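Local coordinates for CEL44C (Paenibacillus polymyxa, PDB 2YIH), which hydrolyses xyloglucan and probably related beta-1,4-glucans as a family 44 glycoside hydrolase, this chain holding the TIM-barrel catalytic domain and a beta-sheet domain, at residues Y234-G237 against A238-L242; P246-D249 against S250-G253; V259-Y262 against L263-R267; E304-K307 against A308-Q311. The protein carries 8 engineered substitutions. All coordinates share one frame; numbering follows the deposited sequence. Where two conformers were deposited one is given.

Overall arrangement
Contacts 1, 2 and 3 lie in succession on the connection that runs from barrel strand 227-233 to strand 280-285, and each touches the other two. D241 CB packs at 3.5 Å on W248 CD1, V251 CB at 3.6 Å on Y261 CE1, and Y239 O probably accepts a hydrogen bond from V259 N. Contacts 1 and 3 are buried and rest largely on aromatic rings with CH groups over their faces. Contact 2, at the surface, adds a salt bridge and waters to one such packing. Contact 4 stands apart, its centre about 24 Å from that of contact 1; partly buried, it combines an enclosed guanidinium with lysines on its outer side.

Contact 1. Residues Y234-G237 against A238-L242; sequences YGFG and AYKDL
The first turn of helix 236-241, just after TIM-barrel strand 227-233, is organised by G235 at the N-cap: its carbonyl oxygen takes hydrogen bonds from both A238 N and Y239 N. The two differ in geometry. Y239 N reaches G235 O at 3.1 Å in a nearly straight bond, whereas A238 N, at 2.9 Å, comes from above the carbonyl plane with an N-H...O angle of 131°. K240 N continues the helical pattern to F236 O at 2.8 Å. With chi1 at -58°, the Y239 ring swings back beneath the start of the helix, where F236 CA stands over its face, 4.0 Å from the centroid and 17° off the normal. The F236 side chain crosses it at about a right angle, CD1 lying 4.0 Å from Y239 CD2. Beyond the ring, Y239 OH is bonded to H284 O, tying this helix to the end of the neighbouring strand 280-285. A phenylalanine in place of Y239 would probably keep the packing under F236 but leave H284 O without this hydroxyl partner. Just ahead of the N-cap, Y234 lines the glycan pocket: its OH bonds to Q243 OE1 and weakly to O3 of a bound glucose unit. Y234 CD2 also lies 3.7 Å from A238 CB, which approaches the ring obliquely.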
loop_
_atom_site.group_PDB
_atom_site.type_symbol
_atom_site.label_atom_id
_atom_site.label_comp_id
_atom_site.label_asym_id
_atom_site.label_seq_id
_atom_site.Cartn_x
_atom_site.Cartn_y
_atom_site.Cartn_z
ATOM N N TYR A 234 -11.784 -1.436 -1.667
ATOM C CA TYR A 234 -11.186 -2.699 -2.126
ATOM C C TYR A 234 -10.689 -2.673 -3.566
ATOM O O TYR A 234 -9.781 -3.443 -3.931
ATOM C CB TYR A 234 -12.166 -3.876 -1.936
ATOM C CG TYR A 234 -13.099 -4.098 -3.107
ATOM C CD1 TYR A 234 -12.731 -4.917 -4.195
ATOM C CD2 TYR A 234 -14.357 -3.503 -3.126
ATOM C CE1 TYR A 234 -13.635 -5.125 -5.292
ATOM C CE2 TYR A 234 -15.251 -3.704 -4.205
ATOM C CZ TYR A 234 -14.874 -4.521 -5.271
ATOM O OH TYR A 234 -15.738 -4.707 -6.335
ATOM N N GLY A 235 -11.318 -1.859 -4.420
ATOM C CA GLY A 235 -11.064 -1.962 -5.858
ATOM C C GLY A 235 -12.060 -1.123 -6.636
ATOM O O GLY A 235 -12.895 -0.435 -6.060
ATOM N N PHE A 236 -11.966 -1.182 -7.963
ATOM C CA PHE A 236 -12.634 -0.220 -8.800
ATOM C C PHE A 236 -14.160 -0.176 -8.609
ATOM O O PHE A 236 -14.758 0.897 -8.646
ATOM C CB PHE A 236 -12.280 -0.457 -10.271
ATOM C CG PHE A 236 -12.817 0.616 -11.164
ATOM C CD1 PHE A 236 -12.142 1.824 -11.280
ATOM C CD2 PHE A 236 -14.091 0.506 -11.686
ATOM C CE1 PHE A 236 -12.697 2.878 -12.039
ATOM C CE2 PHE A 236 -14.647 1.550 -12.407
ATOM C CZ PHE A 236 -13.970 2.732 -12.550
ATOM N N GLY A 237 -14.794 -1.321 -8.367
ATOM C CA GLY A 237 -16.251 -1.292 -8.172
ATOM C C GLY A 237 -16.673 -0.430 -6.980
ATOM O O GLY A 237 -17.746 0.184 -6.991
ATOM N N ALA A 238 -15.831 -0.373 -5.951
ATOM C CA ALA A 238 -16.069 0.494 -4.817
ATOM C C ALA A 238 -15.700 1.949 -5.153
ATOM O O ALA A 238 -16.392 2.876 -4.722
ATOM C CB ALA A 238 -15.252 0.011 -3.594
ATOM N N TYR A 239 -14.597 2.162 -5.878
ATOM C CA TYR A 239 -14.266 3.535 -6.335
ATOM C C TYR A 239 -15.457 4.131 -7.118
ATOM O O TYR A 239 -15.793 5.302 -6.950
ATOM C CB TYR A 239 -13.085 3.554 -7.310
ATOM C CG TYR A 239 -11.725 2.986 -6.912
ATOM C CD1 TYR A 239 -11.515 2.232 -5.742
ATOM C CD2 TYR A 239 -10.659 3.134 -7.805
ATOM C CE1 TYR A 239 -10.251 1.651 -5.483
ATOM C CE2 TYR A 239 -9.422 2.594 -7.558
ATOM C CZ TYR A 239 -9.235 1.786 -6.440
ATOM O OH TYR A 239 -7.963 1.278 -6.255
ATOM N N LYS A 240 -16.103 3.299 -7.935
ATOM C CA LYS A 240 -17.129 3.774 -8.882
ATOM C C LYS A 240 -18.424 4.207 -8.162
ATOM O O LYS A 240 -18.874 5.330 -8.323
ATOM C CB LYS A 240 -17.440 2.683 -9.906
ATOM C CG LYS A 240 -18.367 3.171 -11.055
ATOM C CD LYS A 240 -17.859 4.463 -11.654
ATOM C CE LYS A 240 -18.495 4.723 -13.011
ATOM N NZ LYS A 240 -19.862 5.266 -12.846
ATOM N N ASP A 241 -19.001 3.323 -7.349
ATOM C CA ASP A 241 -20.300 3.620 -6.725
ATOM C C ASP A 241 -20.469 2.849 -5.423
ATOM O O ASP A 241 -21.598 2.495 -4.995
ATOM C CB ASP A 241 -21.458 3.341 -7.724
ATOM C CG ASP A 241 -21.571 1.865 -8.128
ATOM O OD1 ASP A 241 -20.770 1.000 -7.691
ATOM O OD2 ASP A 241 -22.481 1.561 -8.934
ATOM N N LEU A 242 -19.339 2.641 -4.748
ATOM C CA LEU A 242 -19.355 1.928 -3.493
ATOM C C LEU A 242 -20.079 0.563 -3.615
ATOM O O LEU A 242 -20.872 0.182 -2.771
ATOM C CB LEU A 242 -19.918 2.816 -2.352
ATOM C CG LEU A 242 -19.582 2.322 -0.931
ATOM C CD1 LEU A 242 -18.058 2.372 -0.657
ATOM C CD2 LEU A 242 -20.318 3.187 0.102
#

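Contact 2. Residues P246-D249 against S250-G253; sequences PDWD and SVKG
W248 and K252, one helical turn apart, form the tight part of this contact. K252 CB sits over the six-membered ring of the indole, 3.7 Å from its centroid and 21° off the normal, and the two side chains cross at about a right angle. V251 adds a methyl on the same buried flank, with CG2 3.9 Å from W248 CE3, while F258 also packs against the indole. The D247 carboxylate is held by a second helix: OD1 accepts from A205 N and OD2 from K206 N, the first amides of helix 205-222, where the helix end would probably favour its negative charge. The contact is built on the short helix 248-251, set in the long connection that leads from strand 227-233 of the TIM barrel to helix 258-273. Most of its backbone bonds are weak; V251 N to W248 O, at 3.1 Å, is not, though the donor stands well above the carbonyl plane. Outward, the packing gives way to charge and water. The K252 chain leaves CB at chi1 65° and then runs extended alongside D249, bringing NZ within 2.9 Å of D249 OD1 in a salt bridge that meets the carboxylate from above its plane. One water links P246 O to S250 N; another joins D249 O, at 2.9 Å, to G253 N, where the chain turns to positive phi.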
loop_
_atom_site.group_PDB
_atom_site.type_symbol
_atom_site.label_atom_id
_atom_site.label_comp_id
_atom_site.label_asym_id
_atom_site.label_seq_id
_atom_site.Cartn_x
_atom_site.Cartn_y
_atom_site.Cartn_z
ATOM N N PRO A 246 -26.846 1.084 -1.803
ATOM C CA PRO A 246 -28.304 1.258 -1.980
ATOM C C PRO A 246 -28.766 2.702 -2.134
ATOM O O PRO A 246 -29.767 2.948 -2.825
ATOM C CB PRO A 246 -28.901 0.631 -0.712
ATOM C CG PRO A 246 -27.726 0.379 0.221
ATOM C CD PRO A 246 -26.548 0.178 -0.682
ATOM N N ASP A 247 -28.057 3.645 -1.519
ATOM C CA ASP A 247 -28.361 5.059 -1.651
ATOM C C ASP A 247 -27.611 5.823 -2.741
ATOM O O ASP A 247 -27.745 7.042 -2.837
ATOM C CB ASP A 247 -28.265 5.775 -0.292
ATOM C CG ASP A 247 -26.859 5.740 0.291
ATOM O OD1 ASP A 247 -26.015 4.962 -0.238
ATOM O OD2 ASP A 247 -26.591 6.546 1.208
ATOM N N TRP A 248 -26.831 5.134 -3.573
ATOM C CA TRP A 248 -25.970 5.842 -4.529
ATOM C C TRP A 248 -26.778 6.756 -5.473
ATOM O O TRP A 248 -26.407 7.914 -5.689
ATOM C CB TRP A 248 -25.114 4.872 -5.377
ATOM C CG TRP A 248 -24.231 5.616 -6.380
ATOM C CD1 TRP A 248 -24.227 5.474 -7.738
ATOM C CD2 TRP A 248 -23.229 6.600 -6.078
ATOM N NE1 TRP A 248 -23.302 6.328 -8.303
ATOM C CE2 TRP A 248 -22.657 7.006 -7.303
ATOM C CE3 TRP A 248 -22.757 7.169 -4.887
ATOM C CZ2 TRP A 248 -21.662 7.998 -7.383
ATOM C CZ3 TRP A 248 -21.766 8.155 -4.959
ATOM C CH2 TRP A 248 -21.241 8.565 -6.204
ATOM N N ASP A 249 -27.862 6.237 -6.043
ATOM C CA ASP A 249 -28.658 7.063 -6.972
ATOM C C ASP A 249 -29.175 8.336 -6.313
ATOM O O ASP A 249 -29.208 9.400 -6.951
ATOM C CB ASP A 249 -29.811 6.249 -7.574
ATOM C CG ASP A 249 -29.346 5.342 -8.683
ATOM O OD1 ASP A 249 -28.210 5.526 -9.165
ATOM O OD2 ASP A 249 -30.082 4.393 -9.019
ATOM N N SER A 250 -29.512 8.238 -5.029
ATOM C CA SER A 250 -30.024 9.382 -4.281
ATOM C C SER A 250 -28.972 10.441 -3.936
ATOM O O SER A 250 -29.315 11.614 -3.711
ATOM C CB SER A 250 -30.769 8.922 -3.020
ATOM O OG SER A 250 -29.887 8.672 -1.938
ATOM N N VAL A 251 -27.705 10.042 -3.843
ATOM C CA VAL A 251 -26.668 10.991 -3.419
ATOM C C VAL A 251 -25.672 11.379 -4.511
ATOM O O VAL A 251 -24.909 12.338 -4.332
ATOM C CB VAL A 251 -25.875 10.487 -2.168
ATOM C CG1 VAL A 251 -26.831 10.174 -0.995
ATOM C CG2 VAL A 251 -25.026 9.277 -2.545
ATOM N N LYS A 252 -25.682 10.685 -5.647
ATOM C CA LYS A 252 -24.609 10.850 -6.623
ATOM C C LYS A 252 -24.586 12.251 -7.240
ATOM O O LYS A 252 -23.547 12.709 -7.710
ATOM C CB LYS A 252 -24.697 9.808 -7.721
ATOM C CG LYS A 252 -25.932 9.912 -8.596
ATOM C CD LYS A 252 -26.037 8.699 -9.487
ATOM C CE LYS A 252 -27.283 8.788 -10.360
ATOM N NZ LYS A 252 -27.462 7.523 -11.103
ATOM N N GLY A 253 -25.742 12.914 -7.257
ATOM C CA GLY A 253 -25.825 14.261 -7.852
ATOM C C GLY A 253 -25.050 14.335 -9.150
ATOM O O GLY A 253 -25.275 13.536 -10.047
HETATM O O HOH W 1 -30.610 5.476 -4.242
HETATM O O HOH W 2 -28.520 12.196 -7.031
#

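Contact 3. Residues V259-Y262 against L263-R267; sequences VDYY and LDQMR
Q265 crosses Y261 obliquely, its amide plane tilted 21° from the ring, and it is CG that lies over the face, toward the rim, 3.6 Å from the centroid. One residue further along, Y262 receives M266 in a similar way but more centrally: M266 CG lies over the middle of the ring, 3.8 Å from its centroid and 10° off the normal. The bend at chi2 of the methionine keeps SD above the same face, 4.7 Å from the centroid, a distant Met-aromatic contact. Both tyrosines place CG opposite their own backbone N (chi1 169° for Y261), which carries each ring forward along the helix to the residue four places on. This is helix 258-273, the long helix of the beta-alpha-beta crossover from strand 227-233 to strand 280-285 of the TIM barrel. Regular backbone bonds set the spacing, such as M266 N to Y262 O at 2.8 Å. Y261 and Q265 look toward helix 205-222, where both touch V209. On another flank, V259 and L263 point the same way side by side, CG1 to CD1 3.7 Å, and L263 continues onto Y348 of helix 337-348. D260 OD1 is bonded to S344 OG of that helix, and D264 OD2 to Y255 OH.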
loop_
_atom_site.group_PDB
_atom_site.type_symbol
_atom_site.label_atom_id
_atom_site.label_comp_id
_atom_site.label_asym_id
_atom_site.label_seq_id
_atom_site.Cartn_x
_atom_site.Cartn_y
_atom_site.Cartn_z
ATOM N N VAL A 259 -15.605 8.148 -5.332
ATOM C CA VAL A 259 -14.352 8.789 -4.898
ATOM C C VAL A 259 -14.625 10.285 -4.646
ATOM O O VAL A 259 -14.268 10.814 -3.597
ATOM C CB VAL A 259 -13.243 8.624 -5.982
ATOM C CG1 VAL A 259 -12.026 9.589 -5.734
ATOM C CG2 VAL A 259 -12.789 7.147 -6.068
ATOM N N ASP A 260 -15.293 10.942 -5.600
ATOM C CA ASP A 260 -15.579 12.382 -5.496
ATOM C C ASP A 260 -16.572 12.711 -4.395
ATOM O O ASP A 260 -16.366 13.672 -3.638
ATOM C CB ASP A 260 -16.130 12.910 -6.832
ATOM C CG ASP A 260 -15.077 12.910 -7.928
ATOM O OD1 ASP A 260 -13.869 12.842 -7.614
ATOM O OD2 ASP A 260 -15.457 12.922 -9.114
ATOM N N TYR A 261 -17.628 11.895 -4.285
ATOM C CA TYR A 261 -18.629 12.096 -3.230
ATOM C C TYR A 261 -17.960 12.048 -1.851
ATOM O O TYR A 261 -18.214 12.885 -0.984
ATOM C CB TYR A 261 -19.757 11.040 -3.335
ATOM C CG TYR A 261 -20.692 10.993 -2.131
ATOM C CD1 TYR A 261 -21.828 11.802 -2.075
ATOM C CD2 TYR A 261 -20.470 10.104 -1.064
ATOM C CE1 TYR A 261 -22.685 11.755 -0.958
ATOM C CE2 TYR A 261 -21.323 10.052 0.043
ATOM C CZ TYR A 261 -22.425 10.880 0.087
ATOM O OH TYR A 261 -23.260 10.851 1.163
ATOM N N TYR A 262 -17.143 11.021 -1.646
ATOM C CA TYR A 262 -16.471 10.845 -0.356
ATOM C C TYR A 262 -15.544 12.020 -0.030
ATOM O O TYR A 262 -15.579 12.566 1.071
ATOM C CB TYR A 262 -15.687 9.545 -0.354
ATOM C CG TYR A 262 -14.957 9.227 0.947
ATOM C CD1 TYR A 262 -15.596 8.512 1.982
ATOM C CD2 TYR A 262 -13.595 9.528 1.085
ATOM C CE1 TYR A 262 -14.909 8.186 3.137
ATOM C CE2 TYR A 262 -12.909 9.201 2.212
ATOM C CZ TYR A 262 -13.562 8.509 3.222
ATOM O OH TYR A 262 -12.853 8.139 4.305
ATOM N N LEU A 263 -14.731 12.415 -1.004
ATOM C CA LEU A 263 -13.791 13.514 -0.801
ATOM C C LEU A 263 -14.521 14.804 -0.457
ATOM O O LEU A 263 -14.189 15.479 0.524
ATOM C CB LEU A 263 -12.899 13.700 -2.029
ATOM C CG LEU A 263 -11.833 12.626 -2.215
ATOM C CD1 LEU A 263 -11.413 12.543 -3.670
ATOM C CD2 LEU A 263 -10.636 12.898 -1.310
ATOM N N ASP A 264 -15.576 15.102 -1.215
ATOM C CA ASP A 264 -16.322 16.336 -0.995
ATOM C C ASP A 264 -17.050 16.293 0.341
ATOM O O ASP A 264 -17.077 17.280 1.086
ATOM C CB ASP A 264 -17.311 16.541 -2.164
ATOM C CG ASP A 264 -17.941 17.925 -2.172
ATOM O OD1 ASP A 264 -17.269 18.898 -1.812
ATOM O OD2 ASP A 264 -19.103 18.032 -2.631
ATOM N N GLN A 265 -17.641 15.141 0.674
ATOM C CA GLN A 265 -18.395 15.032 1.934
ATOM C C GLN A 265 -17.475 15.070 3.145
ATOM O O GLN A 265 -17.826 15.677 4.162
ATOM C CB GLN A 265 -19.268 13.753 1.965
ATOM C CG GLN A 265 -20.432 13.782 0.932
ATOM C CD GLN A 265 -21.401 14.948 1.150
ATOM O OE1 GLN A 265 -21.679 15.746 0.230
ATOM N NE2 GLN A 265 -21.815 15.119 2.384
ATOM N N MET A 266 -16.283 14.484 3.033
ATOM C CA MET A 266 -15.302 14.564 4.127
ATOM C C MET A 266 -14.770 15.999 4.278
ATOM O O MET A 266 -14.597 16.485 5.403
ATOM C CB MET A 266 -14.164 13.531 3.969
ATOM C CG MET A 266 -14.652 12.056 4.087
ATOM S SD MET A 266 -15.397 11.721 5.700
ATOM C CE MET A 266 -13.923 11.632 6.747
ATOM N N ARG A 267 -14.603 16.675 3.153
ATOM C CA ARG A 267 -14.209 18.099 3.171
ATOM C C ARG A 267 -15.269 18.952 3.860
ATOM O O ARG A 267 -14.958 19.735 4.765
ATOM C CB ARG A 267 -13.931 18.588 1.761
ATOM C CG ARG A 267 -13.285 19.945 1.776
ATOM C CD ARG A 267 -13.753 20.732 0.669
ATOM N NE ARG A 267 -13.080 22.034 0.675
ATOM C CZ ARG A 267 -12.800 22.692 -0.435
ATOM N NH1 ARG A 267 -13.145 22.170 -1.587
ATOM N NH2 ARG A 267 -12.155 23.861 -0.391
#

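Contact 4. Residues E304-K307 against A308-Q311; sequences ETKK and ARMQ. With EDO (1,2-ethanediol), chain J.
T305 and R309 mark the buried side of a local i to i+4 contact in helix 303-311, which belongs to the connection leading from barrel strand 280-285 to strand 353-359 and packs on helix 367-382. Backbone bonds run through it in regular alpha-helical fashion, R309 N meeting T305 O at 2.9 Å and A308 N meeting E304 O at 3.0 Å. R309 leaves the helix with CG opposite its backbone N (chi1 176°), then bends at chi3, which folds the guanidinium back along the preceding turn. One face of that group lies under T305 O, T305 CG2 comes within 3.8 Å of NH2, and K306 CG lies 3.9 Å from NH1. Its N-H groups are taken up elsewhere: NE by Y361 O, NH1 by V300 O and S368 OG, NH2 by I296 O. K306 runs extended past this group to the outside, where NZ lies 2.5 Å from O2 of a bound 1,2-ethanediol, so short that the exact placing of the diol, probably from the crystallisation liquor, is doubtful; the diol also bonds to D366 OD1. An alanine at K306 would probably remove the CG packing beside R309 NH1 and leave D366 without its long, weak ion pair. K307 NZ pairs weakly with E304 OE2 at 3.4 Å, and a water bridges K307 O to Q311 NE2, which also bonds to V431 O. The chemistry therefore splits by side: neutral oxygens fix the orientation of the enclosed arginine and probably stabilise its charge, whereas the lysine ammonium groups have long or weak ionic partners within the protein, which probably add little to holding the helix.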
loop_
_atom_site.group_PDB
_atom_site.type_symbol
_atom_site.label_atom_id
_atom_site.label_comp_id
_atom_site.label_asym_id
_atom_site.label_seq_id
_atom_site.Cartn_x
_atom_site.Cartn_y
_atom_site.Cartn_z
ATOM N N GLU A 304 1.865 -15.613 -21.743
ATOM C CA GLU A 304 1.078 -14.419 -21.981
ATOM C C GLU A 304 0.630 -13.775 -20.661
ATOM O O GLU A 304 0.554 -12.550 -20.569
ATOM C CB GLU A 304 -0.108 -14.733 -22.890
ATOM C CG GLU A 304 0.339 -15.244 -24.297
ATOM C CD GLU A 304 1.248 -14.248 -25.035
ATOM O OE1 GLU A 304 0.880 -13.059 -25.130
ATOM O OE2 GLU A 304 2.347 -14.652 -25.478
ATOM N N THR A 305 0.416 -14.596 -19.640
ATOM C CA THR A 305 0.083 -14.077 -18.295
ATOM C C THR A 305 1.314 -13.323 -17.765
ATOM O O THR A 305 1.182 -12.249 -17.177
ATOM C CB THR A 305 -0.265 -15.196 -17.275
ATOM O OG1 THR A 305 -1.133 -16.175 -17.875
ATOM C CG2 THR A 305 -0.959 -14.600 -16.025
ATOM N N LYS A 306 2.497 -13.891 -17.962
ATOM C CA LYS A 306 3.729 -13.258 -17.467
ATOM C C LYS A 306 3.984 -11.936 -18.203
ATOM O O LYS A 306 4.376 -10.947 -17.579
ATOM C CB LYS A 306 4.931 -14.206 -17.606
ATOM C CG LYS A 306 4.841 -15.408 -16.666
ATOM C CD LYS A 306 5.745 -16.545 -17.152
ATOM C CE LYS A 306 5.653 -17.798 -16.251
ATOM N NZ LYS A 306 6.713 -18.797 -16.688
ATOM N N LYS A 307 3.801 -11.923 -19.533
ATOM C CA LYS A 307 3.946 -10.673 -20.269
ATOM C C LYS A 307 2.951 -9.612 -19.778
ATOM O O LYS A 307 3.294 -8.421 -19.634
ATOM C CB LYS A 307 3.784 -10.926 -21.773
ATOM C CG LYS A 307 4.982 -11.691 -22.365
ATOM C CD LYS A 307 4.674 -11.999 -23.839
ATOM C CE LYS A 307 5.703 -12.911 -24.476
ATOM N NZ LYS A 307 5.293 -13.101 -25.902
ATOM N N ALA A 308 1.698 -10.026 -19.550
ATOM C CA ALA A 308 0.672 -9.076 -19.134
ATOM C C ALA A 308 1.000 -8.560 -17.739
ATOM O O ALA A 308 0.784 -7.384 -17.453
ATOM C CB ALA A 308 -0.716 -9.706 -19.178
ATOM N N ARG A 309 1.594 -9.414 -16.899
ATOM C CA ARG A 309 1.954 -8.989 -15.533
ATOM C C ARG A 309 2.986 -7.870 -15.616
ATOM O O ARG A 309 2.885 -6.865 -14.905
ATOM C CB ARG A 309 2.527 -10.178 -14.732
ATOM C CG ARG A 309 3.042 -9.829 -13.315
ATOM C CD ARG A 309 3.347 -11.105 -12.486
ATOM N NE ARG A 309 2.153 -11.947 -12.343
ATOM C CZ ARG A 309 1.927 -13.122 -12.955
ATOM N NH1 ARG A 309 2.865 -13.710 -13.723
ATOM N NH2 ARG A 309 0.742 -13.720 -12.792
ATOM N N MET A 310 3.959 -7.997 -16.522
ATOM C CA MET A 310 4.998 -6.954 -16.595
ATOM C C MET A 310 4.547 -5.643 -17.250
ATOM O O MET A 310 5.167 -4.595 -17.003
ATOM C CB MET A 310 6.244 -7.488 -17.315
ATOM C CG MET A 310 6.877 -8.663 -16.527
ATOM S SD MET A 310 8.418 -9.283 -17.273
ATOM C CE MET A 310 7.684 -10.243 -18.584
ATOM N N GLN A 311 3.512 -5.705 -18.104
ATOM C CA GLN A 311 2.941 -4.509 -18.729
ATOM C C GLN A 311 1.923 -3.835 -17.820
ATOM O O GLN A 311 1.759 -2.627 -17.889
ATOM C CB GLN A 311 2.246 -4.847 -20.058
ATOM C CG GLN A 311 3.218 -5.362 -21.145
ATOM C CD GLN A 311 4.410 -4.405 -21.381
ATOM O OE1 GLN A 311 4.265 -3.159 -21.404
ATOM N NE2 GLN A 311 5.580 -4.981 -21.549
HETATM C C1 EDO J . 10.003 -16.686 -17.418
HETATM O O1 EDO J . 9.874 -17.797 -18.303
HETATM C C2 EDO J . 10.098 -17.244 -16.012
HETATM O O2 EDO J . 8.912 -17.989 -15.728
HETATM O O HOH W 3 5.589 -7.744 -21.010
#